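Local coordinates for GGDEF and EAL domain-containing protein (Vibrio cholerae O1 str. 2010EL-1786, PDB 6PWK) that binds the second messenger c-di-GMP and probably acts as a receptor that passes this signal on to the control of large adhesins in biofilm formation, at residues A[256-266]-A[294-302]; A[314-325]-A[347-355]. One frame throughout, in Å; residues are numbered along the deposited sequence.

Contact 1: residues A[256-266]-A[294-302]; sequences VIQQLEKGELT and HLSVANLLH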
loop_
_atom_site.group_PDB
_atom_site.type_symbol
_atom_site.label_atom_id
_atom_site.label_comp_id
_atom_site.label_asym_id
_atom_site.label_seq_id
_atom_site.Cartn_x
_atom_site.Cartn_y
_atom_site.Cartn_z
ATOM N N VAL A 256 -29.389 -0.017 2.591
ATOM C CA VAL A 256 -29.933 1.083 3.385
ATOM C C VAL A 256 -30.627 2.102 2.489
ATOM O O VAL A 256 -31.714 2.595 2.813
ATOM C CB VAL A 256 -28.821 1.731 4.229
ATOM C CG1 VAL A 256 -29.296 3.049 4.816
ATOM C CG2 VAL A 256 -28.378 0.785 5.335
ATOM N N ILE A 257 -30.019 2.430 1.345
ATOM C CA ILE A 257 -30.612 3.416 0.446
ATOM C C ILE A 257 -31.922 2.895 -0.136
ATOM O O ILE A 257 -32.880 3.656 -0.314
ATOM C CB ILE A 257 -29.606 3.808 -0.652
ATOM C CG1 ILE A 257 -28.473 4.644 -0.054
ATOM C CG2 ILE A 257 -30.293 4.573 -1.777
ATOM C CD1 ILE A 257 -27.410 5.040 -1.049
ATOM N N GLN A 258 -31.991 1.591 -0.428
ATOM C CA GLN A 258 -33.251 0.996 -0.863
ATOM C C GLN A 258 -34.358 1.247 0.153
ATOM O O GLN A 258 -35.490 1.579 -0.218
ATOM C CB GLN A 258 -33.080 -0.507 -1.088
ATOM C CG GLN A 258 -32.127 -0.891 -2.203
ATOM C CD GLN A 258 -31.788 -2.369 -2.176
ATOM O OE1 GLN A 258 -32.560 -3.184 -1.672
ATOM N NE2 GLN A 258 -30.622 -2.721 -2.709
ATOM N N GLN A 259 -34.047 1.097 1.443
ATOM C CA GLN A 259 -35.044 1.339 2.482
ATOM C C GLN A 259 -35.469 2.801 2.518
ATOM O O GLN A 259 -36.650 3.105 2.724
ATOM C CB GLN A 259 -34.500 0.902 3.843
ATOM C CG GLN A 259 -34.542 -0.598 4.075
ATOM C CD GLN A 259 -35.959 -1.128 4.162
ATOM O OE1 GLN A 259 -36.885 -0.400 4.522
ATOM N NE2 GLN A 259 -36.137 -2.400 3.828
ATOM N N LEU A 260 -34.524 3.723 2.323
ATOM C CA LEU A 260 -34.882 5.138 2.295
ATOM C C LEU A 260 -35.681 5.480 1.044
ATOM O O LEU A 260 -36.584 6.324 1.090
ATOM C CB LEU A 260 -33.626 6.003 2.386
ATOM C CG LEU A 260 -32.884 5.959 3.723
ATOM C CD1 LEU A 260 -31.697 6.909 3.713
ATOM C CD2 LEU A 260 -33.828 6.289 4.868
ATOM N N GLU A 261 -35.369 4.832 -0.083
ATOM C CA GLU A 261 -36.140 5.057 -1.301
ATOM C C GLU A 261 -37.584 4.600 -1.144
ATOM O O GLU A 261 -38.475 5.111 -1.831
ATOM C CB GLU A 261 -35.484 4.344 -2.485
ATOM C CG GLU A 261 -34.146 4.933 -2.913
ATOM C CD GLU A 261 -34.290 6.260 -3.631
ATOM O OE1 GLU A 261 -35.336 6.475 -4.280
ATOM O OE2 GLU A 261 -33.357 7.088 -3.546
ATOM N N LYS A 262 -37.837 3.646 -0.244
ATOM C CA LYS A 262 -39.202 3.200 0.025
ATOM C C LYS A 262 -40.005 4.209 0.832
ATOM O O LYS A 262 -41.134 3.889 1.220
ATOM C CB LYS A 262 -39.185 1.849 0.747
ATOM C CG LYS A 262 -38.590 0.720 -0.083
ATOM C CD LYS A 262 -39.084 -0.654 0.358
ATOM C CE LYS A 262 -38.534 -1.059 1.716
ATOM N NZ LYS A 262 -38.928 -2.455 2.061
ATOM N N GLY A 263 -39.458 5.394 1.094
ATOM C CA GLY A 263 -40.172 6.420 1.833
ATOM C C GLY A 263 -40.592 6.019 3.228
ATOM O O GLY A 263 -41.466 6.666 3.811
ATOM N N GLU A 264 -39.989 4.969 3.785
ATOM C CA GLU A 264 -40.430 4.451 5.075
ATOM C C GLU A 264 -39.790 5.205 6.233
ATOM O O GLU A 264 -40.487 5.805 7.057
ATOM C CB GLU A 264 -40.115 2.953 5.173
ATOM N N LEU A 265 -38.462 5.184 6.310
ATOM C CA LEU A 265 -37.752 5.725 7.464
ATOM C C LEU A 265 -37.657 7.242 7.353
ATOM O O LEU A 265 -37.025 7.768 6.430
ATOM C CB LEU A 265 -36.374 5.082 7.581
ATOM C CG LEU A 265 -36.483 3.594 7.926
ATOM C CD1 LEU A 265 -35.120 2.957 8.089
ATOM C CD2 LEU A 265 -37.316 3.412 9.186
ATOM N N THR A 266 -38.284 7.938 8.302
ATOM C CA THR A 266 -38.359 9.393 8.287
ATOM C C THR A 266 -37.101 10.062 8.824
ATOM O O THR A 266 -36.864 11.237 8.520
ATOM C CB THR A 266 -39.562 9.858 9.109
ATOM O OG1 THR A 266 -39.347 9.536 10.489
ATOM C CG2 THR A 266 -40.830 9.165 8.632
ATOM N N HIS A 294 -29.066 9.014 -5.941
ATOM C CA HIS A 294 -30.097 8.999 -4.910
ATOM C C HIS A 294 -30.017 10.292 -4.096
ATOM O O HIS A 294 -29.852 10.288 -2.878
ATOM C CB HIS A 294 -29.961 7.774 -4.009
ATOM C CG HIS A 294 -29.965 6.473 -4.750
ATOM N ND1 HIS A 294 -28.809 5.858 -5.179
ATOM C CD2 HIS A 294 -30.985 5.672 -5.139
ATOM C CE1 HIS A 294 -29.116 4.732 -5.800
ATOM N NE2 HIS A 294 -30.429 4.596 -5.789
ATOM N N LEU A 295 -30.141 11.428 -4.786
ATOM C CA LEU A 295 -30.029 12.721 -4.117
ATOM C C LEU A 295 -31.209 12.988 -3.194
ATOM O O LEU A 295 -31.081 13.763 -2.239
ATOM C CB LEU A 295 -29.909 13.840 -5.154
ATOM C CG LEU A 295 -28.689 13.792 -6.075
ATOM C CD1 LEU A 295 -28.801 14.845 -7.165
ATOM C CD2 LEU A 295 -27.410 13.980 -5.276
ATOM N N SER A 296 -32.357 12.360 -3.456
ATOM C CA SER A 296 -33.543 12.612 -2.643
ATOM C C SER A 296 -33.342 12.151 -1.205
ATOM O O SER A 296 -33.831 12.792 -0.267
ATOM C CB SER A 296 -34.756 11.920 -3.266
ATOM O OG SER A 296 -34.483 10.554 -3.522
ATOM N N VAL A 297 -32.616 11.048 -1.010
ATOM C CA VAL A 297 -32.387 10.497 0.320
ATOM C C VAL A 297 -31.027 10.876 0.883
ATOM O O VAL A 297 -30.676 10.428 1.984
ATOM C CB VAL A 297 -32.540 8.964 0.311
ATOM C CG1 VAL A 297 -33.896 8.569 -0.252
ATOM C CG2 VAL A 297 -31.413 8.324 -0.493
ATOM N N ALA A 298 -30.250 11.691 0.165
ATOM C CA ALA A 298 -28.877 11.970 0.579
ATOM C C ALA A 298 -28.828 12.692 1.919
ATOM O O ALA A 298 -27.912 12.468 2.720
ATOM C CB ALA A 298 -28.162 12.787 -0.497
ATOM N N ASN A 299 -29.804 13.561 2.186
ATOM C CA ASN A 299 -29.835 14.283 3.453
ATOM C C ASN A 299 -30.149 13.382 4.640
ATOM O O ASN A 299 -30.004 13.824 5.784
ATOM C CB ASN A 299 -30.850 15.426 3.382
ATOM C CG ASN A 299 -32.207 14.973 2.879
ATOM O OD1 ASN A 299 -32.483 15.011 1.679
ATOM N ND2 ASN A 299 -33.065 14.543 3.796
ATOM N N LEU A 300 -30.564 12.138 4.401
ATOM C CA LEU A 300 -30.919 11.204 5.460
ATOM C C LEU A 300 -29.832 10.165 5.716
ATOM O O LEU A 300 -30.101 9.142 6.355
ATOM C CB LEU A 300 -32.240 10.509 5.125
ATOM C CG LEU A 300 -33.479 11.392 4.968
ATOM C CD1 LEU A 300 -34.645 10.584 4.422
ATOM C CD2 LEU A 300 -33.847 12.030 6.297
ATOM N N LEU A 301 -28.614 10.403 5.233
ATOM C CA LEU A 301 -27.515 9.452 5.365
ATOM C C LEU A 301 -26.398 10.078 6.186
ATOM O O LEU A 301 -25.833 11.105 5.794
ATOM C CB LEU A 301 -26.988 9.020 3.995
ATOM C CG LEU A 301 -27.844 8.046 3.184
ATOM C CD1 LEU A 301 -27.248 7.838 1.804
ATOM C CD2 LEU A 301 -27.977 6.721 3.910
ATOM N N HIS A 302 -26.082 9.456 7.319
ATOM C CA HIS A 302 -24.925 9.811 8.131
ATOM C C HIS A 302 -23.913 8.678 8.028
ATOM O O HIS A 302 -24.244 7.522 8.307
ATOM C CB HIS A 302 -25.318 10.047 9.590
ATOM C CG HIS A 302 -26.146 11.274 9.808
ATOM N ND1 HIS A 302 -26.540 11.691 11.060
ATOM C CD2 HIS A 302 -26.653 12.177 8.935
ATOM C CE1 HIS A 302 -27.254 12.798 10.950
ATOM N NE2 HIS A 302 -27.337 13.113 9.670
#

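Contact 2: residues A[314-325]-A[347-355]; sequences PHYTALFCNAVR and NEFRPKYVK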
loop_
_atom_site.group_PDB
_atom_site.type_symbol
_atom_site.label_atom_id
_atom_site.label_comp_id
_atom_site.label_asym_id
_atom_site.label_seq_id
_atom_site.Cartn_x
_atom_site.Cartn_y
_atom_site.Cartn_z
ATOM N N PRO A 314 -5.752 10.463 7.205
ATOM C CA PRO A 314 -6.504 11.722 7.076
ATOM C C PRO A 314 -6.803 12.095 5.637
ATOM O O PRO A 314 -7.838 12.719 5.372
ATOM C CB PRO A 314 -5.583 12.760 7.738
ATOM C CG PRO A 314 -4.515 11.972 8.441
ATOM C CD PRO A 314 -4.379 10.698 7.679
ATOM N N HIS A 315 -5.932 11.726 4.698
ATOM C CA HIS A 315 -6.106 12.154 3.316
ATOM C C HIS A 315 -7.125 11.293 2.583
ATOM O O HIS A 315 -7.957 11.820 1.838
ATOM C CB HIS A 315 -4.754 12.146 2.606
ATOM C CG HIS A 315 -3.710 12.953 3.310
ATOM N ND1 HIS A 315 -2.620 12.384 3.932
ATOM C CD2 HIS A 315 -3.606 14.287 3.517
ATOM C CE1 HIS A 315 -1.882 13.333 4.478
ATOM N NE2 HIS A 315 -2.458 14.498 4.240
ATOM N N TYR A 316 -7.078 9.971 2.776
ATOM C CA TYR A 316 -8.168 9.127 2.294
ATOM C C TYR A 316 -9.495 9.553 2.907
ATOM O O TYR A 316 -10.517 9.617 2.215
ATOM C CB TYR A 316 -7.894 7.659 2.622
ATOM C CG TYR A 316 -6.897 6.965 1.722
ATOM C CD1 TYR A 316 -7.193 6.707 0.389
ATOM C CD2 TYR A 316 -5.675 6.533 2.216
ATOM C CE1 TYR A 316 -6.287 6.059 -0.431
ATOM C CE2 TYR A 316 -4.766 5.884 1.406
ATOM C CZ TYR A 316 -5.076 5.650 0.085
ATOM O OH TYR A 316 -4.166 5.003 -0.719
ATOM N N THR A 317 -9.492 9.849 4.209
ATOM C CA THR A 317 -10.728 10.215 4.893
ATOM C C THR A 317 -11.279 11.538 4.373
ATOM O O THR A 317 -12.491 11.675 4.169
ATOM C CB THR A 317 -10.486 10.291 6.401
ATOM O OG1 THR A 317 -9.792 9.113 6.833
ATOM C CG2 THR A 317 -11.804 10.395 7.151
ATOM N N ALA A 318 -10.406 12.523 4.149
ATOM C CA ALA A 318 -10.868 13.809 3.638
ATOM C C ALA A 318 -11.427 13.676 2.227
ATOM O O ALA A 318 -12.391 14.361 1.871
ATOM C CB ALA A 318 -9.731 14.830 3.673
ATOM N N LEU A 319 -10.835 12.802 1.409
ATOM C CA LEU A 319 -11.396 12.550 0.086
ATOM C C LEU A 319 -12.770 11.903 0.192
ATOM O O LEU A 319 -13.681 12.229 -0.575
ATOM C CB LEU A 319 -10.449 11.672 -0.734
ATOM C CG LEU A 319 -9.087 12.275 -1.081
ATOM C CD1 LEU A 319 -8.280 11.318 -1.943
ATOM C CD2 LEU A 319 -9.248 13.625 -1.766
ATOM N N PHE A 320 -12.938 10.982 1.144
ATOM C CA PHE A 320 -14.245 10.367 1.351
ATOM C C PHE A 320 -15.244 11.373 1.908
ATOM O O PHE A 320 -16.398 11.422 1.465
ATOM C CB PHE A 320 -14.113 9.164 2.285
ATOM C CG PHE A 320 -15.420 8.501 2.608
ATOM C CD1 PHE A 320 -15.995 7.607 1.722
ATOM C CD2 PHE A 320 -16.074 8.768 3.800
ATOM C CE1 PHE A 320 -17.199 6.995 2.015
ATOM C CE2 PHE A 320 -17.278 8.159 4.099
ATOM C CZ PHE A 320 -17.841 7.271 3.205
ATOM N N CYS A 321 -14.816 12.190 2.874
ATOM C CA CYS A 321 -15.718 13.166 3.475
ATOM C C CYS A 321 -16.168 14.208 2.460
ATOM O O CYS A 321 -17.326 14.642 2.479
ATOM C CB CYS A 321 -15.045 13.837 4.672
ATOM S SG CYS A 321 -14.840 12.762 6.111
ATOM N N ASN A 322 -15.268 14.626 1.567
ATOM C CA ASN A 322 -15.647 15.582 0.531
ATOM C C ASN A 322 -16.690 14.986 -0.406
ATOM O O ASN A 322 -17.693 15.633 -0.727
ATOM C CB ASN A 322 -14.412 16.030 -0.252
ATOM C CG ASN A 322 -13.498 16.924 0.562
ATOM O OD1 ASN A 322 -13.916 17.518 1.555
ATOM N ND2 ASN A 322 -12.244 17.029 0.140
ATOM N N ALA A 323 -16.470 13.746 -0.850
ATOM C CA ALA A 323 -17.436 13.086 -1.722
ATOM C C ALA A 323 -18.790 12.945 -1.039
ATOM O O ALA A 323 -19.838 13.096 -1.678
ATOM C CB ALA A 323 -16.908 11.715 -2.145
ATOM N N VAL A 324 -18.785 12.663 0.264
ATOM C CA VAL A 324 -20.036 12.475 0.993
ATOM C C VAL A 324 -20.791 13.794 1.112
ATOM O O VAL A 324 -21.996 13.864 0.838
ATOM C CB VAL A 324 -19.754 11.847 2.370
ATOM C CG1 VAL A 324 -20.904 12.106 3.326
ATOM C CG2 VAL A 324 -19.506 10.353 2.222
ATOM N N ARG A 325 -20.094 14.860 1.506
ATOM C CA ARG A 325 -20.753 16.153 1.686
ATOM C C ARG A 325 -21.092 16.832 0.364
ATOM O O ARG A 325 -22.100 17.540 0.282
ATOM C CB ARG A 325 -19.882 17.071 2.542
ATOM C CG ARG A 325 -20.148 16.948 4.035
ATOM C CD ARG A 325 -19.182 17.780 4.858
ATOM N NE ARG A 325 -19.528 17.751 6.276
ATOM C CZ ARG A 325 -18.761 18.240 7.244
ATOM N NH1 ARG A 325 -17.592 18.790 6.951
ATOM N NH2 ARG A 325 -19.158 18.168 8.506
ATOM N N ASN A 347 -11.025 19.956 14.384
ATOM C CA ASN A 347 -11.009 21.341 13.932
ATOM C C ASN A 347 -10.922 21.424 12.413
ATOM O O ASN A 347 -11.527 22.308 11.795
ATOM C CB ASN A 347 -9.843 22.084 14.582
ATOM C CG ASN A 347 -9.970 23.589 14.461
ATOM O OD1 ASN A 347 -11.074 24.128 14.401
ATOM N ND2 ASN A 347 -8.833 24.278 14.427
ATOM N N GLU A 348 -10.182 20.503 11.791
ATOM C CA GLU A 348 -10.038 20.539 10.339
ATOM C C GLU A 348 -11.244 19.925 9.638
ATOM O O GLU A 348 -11.732 20.475 8.645
ATOM C CB GLU A 348 -8.756 19.817 9.916
ATOM C CG GLU A 348 -8.482 19.891 8.419
ATOM C CD GLU A 348 -7.490 18.846 7.948
ATOM O OE1 GLU A 348 -6.795 19.093 6.940
ATOM O OE2 GLU A 348 -7.409 17.773 8.582
ATOM N N PHE A 349 -11.745 18.797 10.142
ATOM C CA PHE A 349 -12.799 18.062 9.454
ATOM C C PHE A 349 -14.201 18.572 9.767
ATOM O O PHE A 349 -15.079 18.499 8.900
ATOM C CB PHE A 349 -12.711 16.572 9.798
ATOM C CG PHE A 349 -11.593 15.853 9.096
ATOM C CD1 PHE A 349 -10.306 15.874 9.606
ATOM C CD2 PHE A 349 -11.831 15.153 7.924
ATOM C CE1 PHE A 349 -9.276 15.212 8.961
ATOM C CE2 PHE A 349 -10.807 14.488 7.274
ATOM C CZ PHE A 349 -9.528 14.518 7.793
ATOM N N ARG A 350 -14.433 19.083 10.977
ATOM C CA ARG A 350 -15.743 19.569 11.399
ATOM C C ARG A 350 -16.831 18.521 11.177
ATOM O O ARG A 350 -17.719 18.714 10.346
ATOM C CB ARG A 350 -16.113 20.853 10.656
ATOM C CG ARG A 350 -15.229 22.055 10.947
ATOM C CD ARG A 350 -15.628 22.736 12.238
ATOM N NE ARG A 350 -15.249 24.145 12.238
ATOM C CZ ARG A 350 -14.039 24.592 12.552
ATOM N NH1 ARG A 350 -13.082 23.740 12.893
ATOM N NH2 ARG A 350 -13.783 25.893 12.527
ATOM N N PRO A 351 -16.806 17.403 11.902
ATOM C CA PRO A 351 -17.848 16.387 11.721
ATOM C C PRO A 351 -19.193 16.891 12.212
ATOM O O PRO A 351 -19.289 17.787 13.054
ATOM C CB PRO A 351 -17.349 15.210 12.559
ATOM C CG PRO A 351 -16.500 15.833 13.609
ATOM C CD PRO A 351 -15.842 17.020 12.956
ATOM N N LYS A 352 -20.253 16.292 11.663
ATOM C CA LYS A 352 -21.601 16.652 12.091
ATOM C C LYS A 352 -21.846 16.242 13.537
ATOM O O LYS A 352 -22.531 16.951 14.283
ATOM C CB LYS A 352 -22.639 16.008 11.170
ATOM C CG LYS A 352 -24.076 16.405 11.472
ATOM C CD LYS A 352 -25.046 15.761 10.493
ATOM C CE LYS A 352 -26.442 16.345 10.632
ATOM N NZ LYS A 352 -27.371 15.819 9.594
ATOM N N TYR A 353 -21.288 15.109 13.951
ATOM C CA TYR A 353 -21.448 14.628 15.314
ATOM C C TYR A 353 -20.196 13.870 15.727
ATOM O O TYR A 353 -19.335 13.550 14.905
ATOM C CB TYR A 353 -22.684 13.736 15.456
ATOM C CG TYR A 353 -22.613 12.455 14.655
ATOM C CD1 TYR A 353 -22.079 11.296 15.205
ATOM C CD2 TYR A 353 -23.086 12.404 13.351
ATOM C CE1 TYR A 353 -22.013 10.123 14.476
ATOM C CE2 TYR A 353 -23.026 11.234 12.615
ATOM C CZ TYR A 353 -22.489 10.098 13.183
ATOM O OH TYR A 353 -22.427 8.932 12.455
ATOM N N VAL A 354 -20.110 13.583 17.021
ATOM C CA VAL A 354 -19.080 12.713 17.573
ATOM C C VAL A 354 -19.764 11.714 18.496
ATOM O O VAL A 354 -20.454 12.107 19.444
ATOM C CB VAL A 354 -17.984 13.499 18.319
ATOM C CG1 VAL A 354 -17.084 14.217 17.327
ATOM C CG2 VAL A 354 -18.594 14.501 19.291
ATOM N N LYS A 355 -19.603 10.429 18.201
ATOM C CA LYS A 355 -20.126 9.361 19.042
ATOM C C LYS A 355 -19.000 8.889 19.953
ATOM O O LYS A 355 -17.976 8.396 19.470
ATOM C CB LYS A 355 -20.674 8.213 18.197
ATOM C CG LYS A 355 -21.589 7.265 18.957
ATOM C CD LYS A 355 -22.399 6.396 18.005
ATOM C CE LYS A 355 -23.284 7.243 17.103
ATOM N NZ LYS A 355 -24.158 6.409 16.231
#

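Contact 1: residues A[256-266]-A[294-302]
His294 opens the contact by laying one face of its imidazole against Ile257: CG2 of Ile257 stands 3.7 Å from the ring centroid, 19° off the normal, which meets the criteria for a CH-pi contact. This methyl lies anti to the backbone N of Ile257, leaving CG1 to turn to a different partner. Glu261 reaches the edge of the same ring, where its OE2 lies in the ring plane 3.2 Å from His294 CD2. The Glu261 chain bends at chi2 (-73°) to get there, and its carboxylate plane is turned 61° from the ring. ND1 of the imidazole is also hydrogen-bonded to Thr290 O, just before this segment. Next along the chain, Val297 gives the closest CA-CA approach of the two segments, 6.2 Å to Leu260 CA, and its CG1 rests 3.7 Å from Leu260 CB. Leu300 packs through CB on Leu260 CD1 at 3.9 Å, while its CD2 comes near the carbonyl O of Thr266. Leu301 divides its two methyls: CD1 meets Ile257 CG1 at 3.9 Å, and CD2 meets Leu260 CD1 at 3.7 Å. No hydrogen bond crosses between the segments, so the join is apolar packing with a polar rim. Val256, Leu260 and Leu301 also touch strand 269-272, so the end of helix 245-261 packs across that strand and the start of its parallel neighbour 301-305.

Contact 2: residues A[314-325]-A[347-355]
Phe349 enters helix 314-326 as a knob, its side chain seated among Pro314, Thr317, Ala318 and Cys321. The ring comes in edge first: CZ lies 3.5 Å from Pro314 O, which sits in the ring plane, and CE2 lies 3.7 Å from Ala318 CA. Cys321 SG makes an oblique sulfur-aromatic contact, 5.4 Å from the centroid and 73° off the ring normal. One helical turn further on, Arg325 reaches two successive backbone carbonyls. Its NH1 donates to Phe349 O at 3.2 Å, nearly along the C=O axis but with the oxygen tilted 29° out of the guanidinium plane. NH2 points to Arg350 O near that plane, but the modelled bond is too short to be taken literally and its detail is doubtful. The Arg325 chain, extended from CG to NE, spans the distance, and NE forms a salt bridge with Asp330, which helps fix the rotation of the guanidinium. The two carbonyls lie where helix 345-349 ends, Arg350 leaving helical geometry with positive phi (53°). Phe310 meets the Phe349 ring edge-to-face, and Glu348 forms a salt bridge with Arg285 of the second subunit. Beyond the turn, strand 353-356 carries Lys355, paired with the magnesium ligands Glu218 and Glu304. Helix 314-326 packs on strands 301-305 and 330-336, and Arg325 ties it to the turn leading into strand 353-356, as expected of the EAL domain's TIM-barrel-like fold.

How the contacts relate
From the N terminus, the chain passes through the GGDEF region before contact 1, where 294-302 returns to 256-266 and closes a loop of 27 residues that includes strand 269-272 and helix 281-292. Strand 301-305 then leads on to helix 314-326, and contact 2 closes the next loop of 21 residues, containing strand 330-336. The two loops follow in series and neither nest nor cross. The centres of the two contacts are about 20 Å apart, yet the contacts meet where His302 NE2 lies 2.7 Å from Lys352 NZ. Together they tie helices to the consecutive parallel strands 269-272, 301-305, 330-336 and 353-356 of the EAL domain.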